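Local coordinates for protein adhesin LabA (Helicobacter pylori, PDB 6GMM) that acts as a bacterial lectin-type adhesin, probably attaching the bacterium to LacdiNAc-bearing glycans of the gastric mucosa through its exodomain, at residues A[15-19]-A[398-402]; A[206-212]-A[232-237]; A[392-396]-A[430-435]. All blocks are in the same frame, centred on the assembly; numbering follows the deposited sequence.

Contact 1. Residues A[15-19]-A[398-402]; sequences LLTNY and HYDSI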
ATOM      1  N   LEU A  15      29.172   9.617 -12.544  1.00 33.55           N
ATOM      2  CA  LEU A  15      28.907  10.444 -13.722  1.00 32.80           C
ATOM      3  C   LEU A  15      28.624   9.520 -14.928  1.00 34.27           C
ATOM      4  O   LEU A  15      27.769   9.829 -15.753  1.00 33.54           O
ATOM      5  CB  LEU A  15      30.114  11.351 -14.039  1.00 33.87           C
ATOM      6  CG  LEU A  15      30.319  12.608 -13.175  1.00 39.47           C
ATOM      7  CD1 LEU A  15      31.741  13.149 -13.350  1.00 41.00           C
ATOM      8  CD2 LEU A  15      29.330  13.703 -13.549  1.00 41.11           C
ATOM      9  N   LEU A  16      29.349   8.390 -15.015  1.00 28.32           N
ATOM     10  CA  LEU A  16      29.193   7.415 -16.093  1.00 26.52           C
ATOM     11  C   LEU A  16      27.820   6.750 -16.037  1.00 29.72           C
ATOM     12  O   LEU A  16      27.144   6.663 -17.061  1.00 29.22           O
ATOM     13  CB  LEU A  16      30.314   6.378 -16.063  1.00 26.25           C
ATOM     14  CG  LEU A  16      31.690   6.868 -16.559  1.00 28.67           C
ATOM     15  CD1 LEU A  16      32.739   5.781 -16.401  1.00 29.44           C
ATOM     16  CD2 LEU A  16      31.629   7.346 -18.002  1.00 26.39           C
ATOM     17  N   THR A  17      27.398   6.350 -14.827  1.00 25.55           N
ATOM     18  CA  THR A  17      26.089   5.757 -14.519  1.00 24.66           C
ATOM     19  C   THR A  17      24.982   6.742 -14.906  1.00 27.10           C
ATOM     20  O   THR A  17      24.092   6.395 -15.691  1.00 26.41           O
ATOM     21  CB  THR A  17      26.090   5.355 -13.050  1.00 31.38           C
ATOM     22  OG1 THR A  17      27.007   4.272 -12.919  1.00 34.01           O
ATOM     23  CG2 THR A  17      24.689   4.922 -12.521  1.00 32.03           C
ATOM     24  N   ASN A  18      25.102   7.991 -14.442  1.00 25.29           N
ATOM     25  CA  ASN A  18      24.126   9.043 -14.748  1.00 26.08           C
ATOM     26  C   ASN A  18      24.053   9.324 -16.238  1.00 28.61           C
ATOM     27  O   ASN A  18      22.961   9.466 -16.779  1.00 26.55           O
ATOM     28  CB  ASN A  18      24.421  10.323 -13.949  1.00 32.71           C
ATOM     29  CG  ASN A  18      24.048  10.243 -12.478  1.00 61.67           C
ATOM     30  OD1 ASN A  18      23.457   9.272 -11.999  1.00 55.33           O
ATOM     31  ND2 ASN A  18      24.402  11.269 -11.720  1.00 59.39           N
ATOM     32  N   TYR A  19      25.218   9.347 -16.912  1.00 26.28           N
ATOM     33  CA  TYR A  19      25.331   9.581 -18.347  1.00 25.34           C
ATOM     34  C   TYR A  19      24.639   8.435 -19.108  1.00 27.04           C
ATOM     35  O   TYR A  19      23.777   8.691 -19.947  1.00 25.58           O
ATOM     36  CB  TYR A  19      26.833   9.650 -18.725  1.00 27.20           C
ATOM     37  CG  TYR A  19      27.151   9.819 -20.197  1.00 27.91           C
ATOM     38  CD1 TYR A  19      27.434   8.717 -21.001  1.00 30.18           C
ATOM     39  CD2 TYR A  19      27.291  11.084 -20.760  1.00 28.58           C
ATOM     40  CE1 TYR A  19      27.744   8.865 -22.355  1.00 27.97           C
ATOM     41  CE2 TYR A  19      27.603  11.244 -22.112  1.00 29.34           C
ATOM     42  CZ  TYR A  19      27.843  10.130 -22.903  1.00 34.75           C
ATOM     43  OH  TYR A  19      28.207  10.262 -24.230  1.00 37.41           O
ATOM     44  N   HIS A 398      26.847  16.420 -18.723  1.00 37.24           N
ATOM     45  CA  HIS A 398      27.436  15.185 -18.220  1.00 36.37           C
ATOM     46  C   HIS A 398      28.631  14.796 -19.068  1.00 37.35           C
ATOM     47  O   HIS A 398      29.663  14.472 -18.491  1.00 36.74           O
ATOM     48  CB  HIS A 398      26.392  14.076 -18.189  1.00 36.85           C
ATOM     49  CG  HIS A 398      25.563  14.098 -16.946  1.00 40.49           C
ATOM     50  ND1 HIS A 398      24.825  15.210 -16.587  1.00 42.72           N
ATOM     51  CD2 HIS A 398      25.404  13.147 -15.999  1.00 42.45           C
ATOM     52  CE1 HIS A 398      24.239  14.903 -15.445  1.00 41.89           C
ATOM     53  NE2 HIS A 398      24.555  13.671 -15.052  1.00 42.28           N
ATOM     54  N   TYR A 399      28.528  14.905 -20.425  1.00 33.65           N
ATOM     55  CA  TYR A 399      29.644  14.602 -21.360  1.00 33.64           C
ATOM     56  C   TYR A 399      30.857  15.479 -21.048  1.00 39.23           C
ATOM     57  O   TYR A 399      31.975  14.967 -20.919  1.00 40.53           O
ATOM     58  CB  TYR A 399      29.220  14.779 -22.841  1.00 34.60           C
ATOM     59  CG  TYR A 399      30.315  14.458 -23.833  1.00 38.29           C
ATOM     60  CD1 TYR A 399      31.216  15.438 -24.251  1.00 40.99           C
ATOM     61  CD2 TYR A 399      30.449  13.180 -24.364  1.00 39.40           C
ATOM     62  CE1 TYR A 399      32.256  15.139 -25.129  1.00 42.49           C
ATOM     63  CE2 TYR A 399      31.468  12.877 -25.270  1.00 41.04           C
ATOM     64  CZ  TYR A 399      32.374  13.857 -25.641  1.00 49.75           C
ATOM     65  OH  TYR A 399      33.375  13.563 -26.527  1.00 54.05           O
ATOM     66  N   ASP A 400      30.627  16.804 -20.961  1.00 35.12           N
ATOM     67  CA  ASP A 400      31.623  17.810 -20.621  1.00 36.24           C
ATOM     68  C   ASP A 400      32.216  17.539 -19.214  1.00 42.89           C
ATOM     69  O   ASP A 400      33.434  17.613 -19.057  1.00 44.18           O
ATOM     70  CB  ASP A 400      31.004  19.222 -20.696  1.00 38.38           C
ATOM     71  CG  ASP A 400      30.597  19.730 -22.081  1.00 49.95           C
ATOM     72  OD1 ASP A 400      31.174  19.244 -23.100  1.00 49.88           O
ATOM     73  OD2 ASP A 400      29.757  20.659 -22.148  1.00 57.01           O
ATOM     74  N   SER A 401      31.361  17.193 -18.214  1.00 39.81           N
ATOM     75  CA  SER A 401      31.774  16.875 -16.836  1.00 40.20           C
ATOM     76  C   SER A 401      32.755  15.677 -16.763  1.00 43.04           C
ATOM     77  O   SER A 401      33.705  15.718 -15.980  1.00 43.50           O
ATOM     78  CB  SER A 401      30.556  16.601 -15.955  1.00 44.71           C
ATOM     79  OG  SER A 401      29.960  17.786 -15.453  1.00 54.29           O
ATOM     80  N   ILE A 402      32.498  14.619 -17.574  1.00 37.15           N
ATOM     81  CA  ILE A 402      33.284  13.379 -17.677  1.00 36.12           C
ATOM     82  C   ILE A 402      34.644  13.673 -18.335  1.00 40.56           C
ATOM     83  O   ILE A 402      35.694  13.253 -17.820  1.00 41.44           O
ATOM     84  CB  ILE A 402      32.466  12.281 -18.438  1.00 37.40           C
ATOM     85  CG1 ILE A 402      31.335  11.737 -17.564  1.00 36.47           C
ATOM     86  CG2 ILE A 402      33.362  11.144 -18.946  1.00 38.41           C
ATOM     87  CD1 ILE A 402      30.158  11.104 -18.309  1.00 40.66           C
TER
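I402 carries the apolar part of this contact, pushing its side chain into the groove between L15 and Y19, which lie one helical turn apart. Its CG1 rests 3.8 Å from L15 CB, and its CD1 goes further in, to 3.7 Å from Y19 CB. The same CD1 lies 4.0 Å from L16 CD2, with the leucine and isoleucine side chains crossing at about a right angle. Isoleucine suits the place: its unbranched CG1-CD1 arm reaches into the groove, where CD1 also meets the L15 carbonyl. L15 CD2 covers the flank by lying against S401 CB.

The two tyrosines make the aromatic contacts. With CG anti to the backbone N (chi1 177°), the Y19 side chain lies alongside that of Y399, both pointing the same way; Y19 CE2 is 4.0 Å from Y399 CB, and Y19 OH comes to the edge of the Y399 ring, 3.7 Å from Y399 CD2. H398 CB meets the edge of the Y19 ring. The phenol suits a buried site since its hydroxyl is satisfied, bonding to the backbone oxygen of Y436.

H398 makes the more polar margin. Its imidazole turns its own edge to the aliphatic part of N18, NE2 standing 3.5 Å from N18 CB, and the amide and ring planes are 51° apart. ND1, on the other side of the ring, bonds weakly to K394 O of its own helix, which may help to set the ring's rotation.

No hydrogen bond links the segments, so side-chain packing joins them. Their axes run 9.9 Å apart at 157°, with V418 and V419 adding apolar cover. The result is an antiparallel helix pair uniting the N-terminal helix 4-28 with helix 388-408, consistent with the helical handle of SabA-type adhesins.

Contact 2. Residues A[206-212]-A[232-237]; sequences CPWINNG and GSACGI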
ATOM      1  N   CYS A 206      -9.440   2.666  25.486  1.00 27.21           N
ATOM      2  CA  CYS A 206      -8.537   1.747  26.189  1.00 27.53           C
ATOM      3  C   CYS A 206      -9.225   1.050  27.398  1.00 27.33           C
ATOM      4  O   CYS A 206      -8.756   1.202  28.529  1.00 26.63           O
ATOM      5  CB  CYS A 206      -7.272   2.483  26.616  1.00 29.69           C
ATOM      6  SG  CYS A 206      -6.096   1.445  27.519  1.00 35.15           S
ATOM      7  N   PRO A 207     -10.337   0.306  27.200  1.00 23.70           N
ATOM      8  CA  PRO A 207     -11.014  -0.322  28.352  1.00 24.38           C
ATOM      9  C   PRO A 207     -10.158  -1.420  28.986  1.00 30.54           C
ATOM     10  O   PRO A 207      -9.145  -1.802  28.402  1.00 32.11           O
ATOM     11  CB  PRO A 207     -12.283  -0.897  27.716  1.00 24.35           C
ATOM     12  CG  PRO A 207     -11.862  -1.194  26.305  1.00 26.74           C
ATOM     13  CD  PRO A 207     -11.052   0.001  25.944  1.00 23.43           C
ATOM     14  N   TRP A 208     -10.551  -1.917  30.158  1.00 28.14           N
ATOM     15  CA  TRP A 208      -9.830  -2.982  30.845  1.00 29.72           C
ATOM     16  C   TRP A 208     -10.188  -4.312  30.205  1.00 33.28           C
ATOM     17  O   TRP A 208     -11.222  -4.419  29.564  1.00 31.12           O
ATOM     18  CB  TRP A 208     -10.195  -2.974  32.334  1.00 30.20           C
ATOM     19  CG  TRP A 208      -9.492  -3.971  33.208  1.00 32.56           C
ATOM     20  CD1 TRP A 208     -10.054  -5.053  33.821  1.00 36.11           C
ATOM     21  CD2 TRP A 208      -8.143  -3.893  33.689  1.00 33.63           C
ATOM     22  NE1 TRP A 208      -9.140  -5.655  34.659  1.00 37.26           N
ATOM     23  CE2 TRP A 208      -7.956  -4.967  34.594  1.00 39.29           C
ATOM     24  CE3 TRP A 208      -7.070  -3.020  33.447  1.00 35.41           C
ATOM     25  CZ2 TRP A 208      -6.721  -5.215  35.222  1.00 39.70           C
ATOM     26  CZ3 TRP A 208      -5.859  -3.245  34.098  1.00 38.56           C
ATOM     27  CH2 TRP A 208      -5.690  -4.339  34.963  1.00 40.15           C
ATOM     28  N   ILE A 209      -9.304  -5.299  30.317  1.00 32.19           N
ATOM     29  CA  ILE A 209      -9.546  -6.649  29.806  1.00 31.28           C
ATOM     30  C   ILE A 209      -9.771  -7.493  31.049  1.00 32.92           C
ATOM     31  O   ILE A 209      -9.000  -7.349  32.005  1.00 32.72           O
ATOM     32  CB  ILE A 209      -8.363  -7.168  28.915  1.00 34.37           C
ATOM     33  CG1 ILE A 209      -8.146  -6.298  27.612  1.00 33.58           C
ATOM     34  CG2 ILE A 209      -8.516  -8.657  28.563  1.00 35.26           C
ATOM     35  CD1 ILE A 209      -9.357  -6.210  26.603  1.00 39.39           C
ATOM     36  N   ASN A 210     -10.818  -8.351  31.053  1.00 29.43           N
ATOM     37  CA  ASN A 210     -11.182  -9.212  32.198  1.00 30.42           C
ATOM     38  C   ASN A 210      -9.956  -9.963  32.720  1.00 35.41           C
ATOM     39  O   ASN A 210      -9.226 -10.576  31.929  1.00 31.24           O
ATOM     40  CB  ASN A 210     -12.344 -10.198  31.857  1.00 29.29           C
ATOM     41  CG  ASN A 210     -13.657  -9.561  31.417  1.00 42.82           C
ATOM     42  OD1 ASN A 210     -14.461 -10.165  30.668  1.00 31.07           O
ATOM     43  ND2 ASN A 210     -13.918  -8.336  31.870  1.00 31.27           N
ATOM     44  N   ASN A 211      -9.689  -9.839  34.042  1.00 36.52           N
ATOM     45  CA  ASN A 211      -8.524 -10.455  34.709  1.00 39.16           C
ATOM     46  C   ASN A 211      -7.170  -9.948  34.141  1.00 42.80           C
ATOM     47  O   ASN A 211      -6.157 -10.655  34.203  1.00 44.37           O
ATOM     48  CB  ASN A 211      -8.615 -11.997  34.696  1.00 42.78           C
ATOM     49  CG  ASN A 211      -9.923 -12.519  35.230  1.00 67.85           C
ATOM     50  OD1 ASN A 211     -10.261 -12.334  36.402  1.00 65.06           O
ATOM     51  ND2 ASN A 211     -10.701 -13.166  34.375  1.00 59.80           N
ATOM     52  N   GLY A 212      -7.174  -8.720  33.613  1.00 36.88           N
ATOM     53  CA  GLY A 212      -5.995  -8.078  33.042  1.00 36.86           C
ATOM     54  C   GLY A 212      -5.403  -8.869  31.899  1.00 40.69           C
ATOM     55  O   GLY A 212      -4.182  -8.882  31.718  1.00 41.11           O
ATOM     56  N   GLY A 232      -2.784  -4.561  31.974  1.00 36.93           N
ATOM     57  CA  GLY A 232      -4.055  -5.243  31.759  1.00 34.90           C
ATOM     58  C   GLY A 232      -5.100  -4.562  30.902  1.00 36.67           C
ATOM     59  O   GLY A 232      -6.170  -5.136  30.697  1.00 36.65           O
ATOM     60  N   SER A 233      -4.818  -3.358  30.380  1.00 32.82           N
ATOM     61  CA  SER A 233      -5.768  -2.631  29.530  1.00 31.54           C
ATOM     62  C   SER A 233      -5.676  -3.092  28.073  1.00 34.66           C
ATOM     63  O   SER A 233      -4.673  -3.709  27.716  1.00 34.07           O
ATOM     64  CB  SER A 233      -5.512  -1.133  29.621  1.00 34.55           C
ATOM     65  OG  SER A 233      -4.348  -0.752  28.907  1.00 36.13           O
ATOM     66  N   ALA A 234      -6.700  -2.780  27.235  1.00 31.83           N
ATOM     67  CA  ALA A 234      -6.734  -3.128  25.797  1.00 31.51           C
ATOM     68  C   ALA A 234      -5.578  -2.509  25.008  1.00 37.84           C
ATOM     69  O   ALA A 234      -4.922  -3.200  24.206  1.00 37.42           O
ATOM     70  CB  ALA A 234      -8.065  -2.715  25.168  1.00 30.68           C
ATOM     71  N   CYS A 235      -5.316  -1.207  25.228  1.00 36.11           N
ATOM     72  CA  CYS A 235      -4.236  -0.528  24.508  1.00 36.13           C
ATOM     73  C   CYS A 235      -2.827  -0.916  25.034  1.00 38.44           C
ATOM     74  O   CYS A 235      -1.825  -0.675  24.360  1.00 40.32           O
ATOM     75  CB  CYS A 235      -4.453   0.982  24.474  1.00 37.83           C
ATOM     76  SG  CYS A 235      -3.874   1.851  25.955  1.00 44.54           S
ATOM     77  N   GLY A 236      -2.772  -1.551  26.198  1.00 32.81           N
ATOM     78  CA  GLY A 236      -1.533  -2.071  26.766  1.00 32.76           C
ATOM     79  C   GLY A 236      -1.223  -3.442  26.201  1.00 31.55           C
ATOM     80  O   GLY A 236      -0.213  -3.622  25.529  1.00 29.52           O
ATOM     81  N   ILE A 237      -2.125  -4.409  26.428  1.00 27.73           N
ATOM     82  CA  ILE A 237      -2.019  -5.783  25.919  1.00 27.36           C
ATOM     83  C   ILE A 237      -1.809  -5.830  24.376  1.00 27.63           C
ATOM     84  O   ILE A 237      -0.961  -6.580  23.899  1.00 24.76           O
ATOM     85  CB  ILE A 237      -3.253  -6.627  26.371  1.00 29.15           C
ATOM     86  CG1 ILE A 237      -3.226  -6.849  27.887  1.00 30.89           C
ATOM     87  CG2 ILE A 237      -3.320  -7.986  25.665  1.00 29.22           C
ATOM     88  CD1 ILE A 237      -4.603  -7.160  28.508  1.00 42.72           C
TER
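C206 and C235 close a loop that a single beta bridge pins and that leads into a short capped helix. C206, with positive phi, is where the chain leaves helix 188-205. The two cysteines form a disulfide, but the modelled SG atoms of C206 and C235 are 2.7 Å apart, longer than a normal S-S bond, so its exact geometry is doubtful.

Two backbone bonds flank the bridged pair W208 and S233. A234 N donates to P207 O at 2.9 Å, with an N-H...O angle of 165°; I209 N reaches G232 O at 3.2 Å, with an angle of 148°.

W208 lays one face of its indole over the G232 peptide, CZ3 lying 3.5 Å from G232 C, and G212 CA rests over the rim of that same face. Glycine suits both positions: bare CA atoms let the indole lie directly against the backbone, and G212 has positive phi. I209 CG1 packs 3.8 Å from I237 CD1, the two side chains crossing obliquely, while I209 CD1 touches A234 CB; M76 of helix 57-76 borders I209 and A234.

S233 serves as N-cap. Its OG sits between the backbone N and the carbonyl carbon (chi1 74°), from where it accepts a weak bond from G236 N and also bonds to D231 OD2. The chain after helix 188-205 is thus tied back to the N-terminus of helix 234-237, within the SabA-type adhesion domain.

Contact 3. Residues A[392-396]-A[430-435]; sequences YQKLG and GIQDNY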
ATOM      1  N   TYR A 392      18.058  16.565 -22.384  1.00 31.39           N
ATOM      2  CA  TYR A 392      19.033  16.456 -23.467  1.00 30.79           C
ATOM      3  C   TYR A 392      20.240  17.367 -23.222  1.00 35.14           C
ATOM      4  O   TYR A 392      21.380  16.927 -23.398  1.00 33.10           O
ATOM      5  CB  TYR A 392      18.360  16.665 -24.835  1.00 32.82           C
ATOM      6  CG  TYR A 392      19.265  16.504 -26.042  1.00 36.94           C
ATOM      7  CD1 TYR A 392      20.052  15.363 -26.206  1.00 39.05           C
ATOM      8  CD2 TYR A 392      19.265  17.446 -27.065  1.00 38.61           C
ATOM      9  CE1 TYR A 392      20.880  15.209 -27.321  1.00 39.74           C
ATOM     10  CE2 TYR A 392      20.097  17.310 -28.171  1.00 40.17           C
ATOM     11  CZ  TYR A 392      20.893  16.185 -28.303  1.00 48.44           C
ATOM     12  OH  TYR A 392      21.681  16.039 -29.416  1.00 52.88           O
ATOM     13  N   GLN A 393      19.993  18.605 -22.744  1.00 33.19           N
ATOM     14  CA  GLN A 393      21.029  19.576 -22.357  1.00 32.33           C
ATOM     15  C   GLN A 393      21.858  18.960 -21.214  1.00 34.65           C
ATOM     16  O   GLN A 393      23.072  19.118 -21.192  1.00 34.63           O
ATOM     17  CB  GLN A 393      20.372  20.873 -21.848  1.00 33.80           C
ATOM     18  CG  GLN A 393      21.361  21.986 -21.539  1.00 56.72           C
ATOM     19  CD  GLN A 393      20.676  23.253 -21.111  1.00 84.01           C
ATOM     20  OE1 GLN A 393      20.563  23.553 -19.917  1.00 78.36           O
ATOM     21  NE2 GLN A 393      20.224  24.041 -22.081  1.00 81.58           N
ATOM     22  N   LYS A 394      21.196  18.262 -20.278  1.00 29.70           N
ATOM     23  CA  LYS A 394      21.853  17.603 -19.142  1.00 29.90           C
ATOM     24  C   LYS A 394      22.852  16.504 -19.603  1.00 35.46           C
ATOM     25  O   LYS A 394      23.935  16.384 -19.020  1.00 35.75           O
ATOM     26  CB  LYS A 394      20.821  17.065 -18.137  1.00 29.80           C
ATOM     27  N   LEU A 395      22.518  15.779 -20.699  1.00 32.40           N
ATOM     28  CA  LEU A 395      23.355  14.726 -21.305  1.00 32.10           C
ATOM     29  C   LEU A 395      24.673  15.318 -21.799  1.00 37.46           C
ATOM     30  O   LEU A 395      25.734  14.696 -21.645  1.00 39.02           O
ATOM     31  CB  LEU A 395      22.596  14.040 -22.464  1.00 31.93           C
ATOM     32  CG  LEU A 395      23.246  12.809 -23.140  1.00 36.61           C
ATOM     33  CD1 LEU A 395      23.575  11.702 -22.116  1.00 36.21           C
ATOM     34  CD2 LEU A 395      22.336  12.253 -24.213  1.00 36.55           C
ATOM     35  N   GLY A 396      24.586  16.524 -22.364  1.00 32.90           N
ATOM     36  CA  GLY A 396      25.728  17.272 -22.869  1.00 32.63           C
ATOM     37  C   GLY A 396      26.622  17.747 -21.744  1.00 37.39           C
ATOM     38  O   GLY A 396      27.842  17.649 -21.848  1.00 39.55           O
ATOM     39  N   GLY A 430      15.767  16.664 -34.514  1.00 43.93           N
ATOM     40  CA  GLY A 430      16.434  17.775 -33.841  1.00 44.48           C
ATOM     41  C   GLY A 430      17.424  17.373 -32.764  1.00 49.41           C
ATOM     42  O   GLY A 430      17.731  18.169 -31.865  1.00 49.35           O
ATOM     43  N   ILE A 431      17.917  16.124 -32.851  1.00 45.73           N
ATOM     44  CA  ILE A 431      18.918  15.539 -31.957  1.00 44.74           C
ATOM     45  C   ILE A 431      20.220  15.533 -32.782  1.00 47.77           C
ATOM     46  O   ILE A 431      20.617  14.512 -33.364  1.00 46.92           O
ATOM     47  CB  ILE A 431      18.494  14.135 -31.408  1.00 47.22           C
ATOM     48  CG1 ILE A 431      17.109  14.197 -30.706  1.00 47.33           C
ATOM     49  CG2 ILE A 431      19.570  13.551 -30.458  1.00 47.71           C
ATOM     50  CD1 ILE A 431      16.302  12.899 -30.787  1.00 53.28           C
ATOM     51  N   GLN A 432      20.834  16.723 -32.872  1.00 45.16           N
ATOM     52  CA  GLN A 432      22.056  16.984 -33.638  1.00 45.85           C
ATOM     53  C   GLN A 432      23.289  16.259 -33.091  1.00 48.46           C
ATOM     54  O   GLN A 432      24.244  16.054 -33.836  1.00 49.03           O
ATOM     55  CB  GLN A 432      22.317  18.498 -33.789  1.00 48.32           C
ATOM     56  CG  GLN A 432      22.544  19.266 -32.482  1.00 71.23           C
ATOM     57  CD  GLN A 432      21.263  19.821 -31.903  1.00 92.57           C
ATOM     58  OE1 GLN A 432      20.743  20.848 -32.355  1.00 91.65           O
ATOM     59  NE2 GLN A 432      20.738  19.169 -30.876  1.00 77.55           N
ATOM     60  N   ASP A 433      23.288  15.891 -31.799  1.00 43.24           N
ATOM     61  CA  ASP A 433      24.430  15.197 -31.205  1.00 42.32           C
ATOM     62  C   ASP A 433      24.021  13.851 -30.648  1.00 43.30           C
ATOM     63  O   ASP A 433      23.074  13.747 -29.855  1.00 40.93           O
ATOM     64  CB  ASP A 433      25.150  16.065 -30.160  1.00 44.55           C
ATOM     65  CG  ASP A 433      25.963  17.184 -30.781  1.00 61.02           C
ATOM     66  OD1 ASP A 433      25.379  18.249 -31.069  1.00 62.62           O
ATOM     67  OD2 ASP A 433      27.181  16.983 -31.003  1.00 69.52           O
ATOM     68  N   ASN A 434      24.698  12.815 -31.139  1.00 37.69           N
ATOM     69  CA  ASN A 434      24.482  11.436 -30.753  1.00 36.26           C
ATOM     70  C   ASN A 434      25.577  11.074 -29.775  1.00 37.19           C
ATOM     71  O   ASN A 434      26.760  11.147 -30.115  1.00 36.80           O
ATOM     72  CB  ASN A 434      24.496  10.535 -31.983  1.00 39.11           C
ATOM     73  CG  ASN A 434      23.119  10.175 -32.483  1.00 69.03           C
ATOM     74  OD1 ASN A 434      22.183  10.996 -32.488  1.00 57.07           O
ATOM     75  ND2 ASN A 434      22.970   8.931 -32.924  1.00 65.99           N
ATOM     76  N   TYR A 435      25.189  10.763 -28.537  1.00 29.57           N
ATOM     77  CA  TYR A 435      26.149  10.450 -27.496  1.00 28.29           C
ATOM     78  C   TYR A 435      26.305   8.955 -27.351  1.00 31.58           C
ATOM     79  O   TYR A 435      25.382   8.190 -27.654  1.00 29.57           O
ATOM     80  CB  TYR A 435      25.771  11.124 -26.175  1.00 28.48           C
ATOM     81  CG  TYR A 435      25.869  12.633 -26.222  1.00 30.02           C
ATOM     82  CD1 TYR A 435      27.043  13.284 -25.863  1.00 31.54           C
ATOM     83  CD2 TYR A 435      24.768  13.415 -26.578  1.00 31.17           C
ATOM     84  CE1 TYR A 435      27.130  14.675 -25.873  1.00 30.60           C
ATOM     85  CE2 TYR A 435      24.846  14.807 -26.598  1.00 32.30           C
ATOM     86  CZ  TYR A 435      26.033  15.432 -26.255  1.00 38.10           C
ATOM     87  OH  TYR A 435      26.135  16.799 -26.304  1.00 37.02           O
TER
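Y392 and D433 make the polar link between helix 392-396 and the strand. The phenol OH of Y392 donates to D433 O at 2.7 Å, lying in the carbonyl plane on a lone pair, with a C=O...donor angle of 115°. Tyrosine suits this position because its long, rigid ring, with CG anti to the backbone N (chi1 -177°), spans the gap from helix to strand and still ends in a donor.

Around that ring, Q432 brings its amide to the edge: Q432 NE2 is 3.3 Å from Y392 CE2, with the two planes only 16° apart. I431 CG2 lies 3.7 Å from Y392 CZ, and I26 and Y281 flank the same residue.

Y435 organises the apolar side. L395 slides past it in the opposite direction, L395 CG sitting 4.3 Å from the Y435 ring centroid in an off-centre CH-pi contact, and L395 CD2 3.6 Å from Y435 CD2. The edge of the Y435 ring meets Y392, with Y392 CE1 4.1 Å from Y435 CE2. Beyond them Y435 OH comes 3.5 Å from G396 CA; glycine's bare CA lets the hydroxyl come up to the helix backbone.

Backbone bonds between Q432 and N424 and between N434 and K422 tie the segment in beside strand 419-423. The result is a two-stranded antiparallel hairpin packed on helix 388-408, through Y435 from the strand and Y392 from the helix.

In the fold
Contacts 1 and 3 share helix 388-408 and form one continuous packing region: their centres are 12 Å apart, and Y19 OH lies 3.2 Å from Y435 CB, with Y399 CB 3.7 Å from Y435 CE1. Their segments alternate along the chain; helix 388-408 packs on both the N-terminal helix and the hairpin strand, which also touch each other through Y19 and Y435. Contact 2 is remote, its centre 61 Å from that of contact 1 and 66 Å from that of contact 3, on the opposite side of the chain's centre. Its segments fall in the long stretch of chain between those of contact 1. Thus both ends of the elongated molecule are represented.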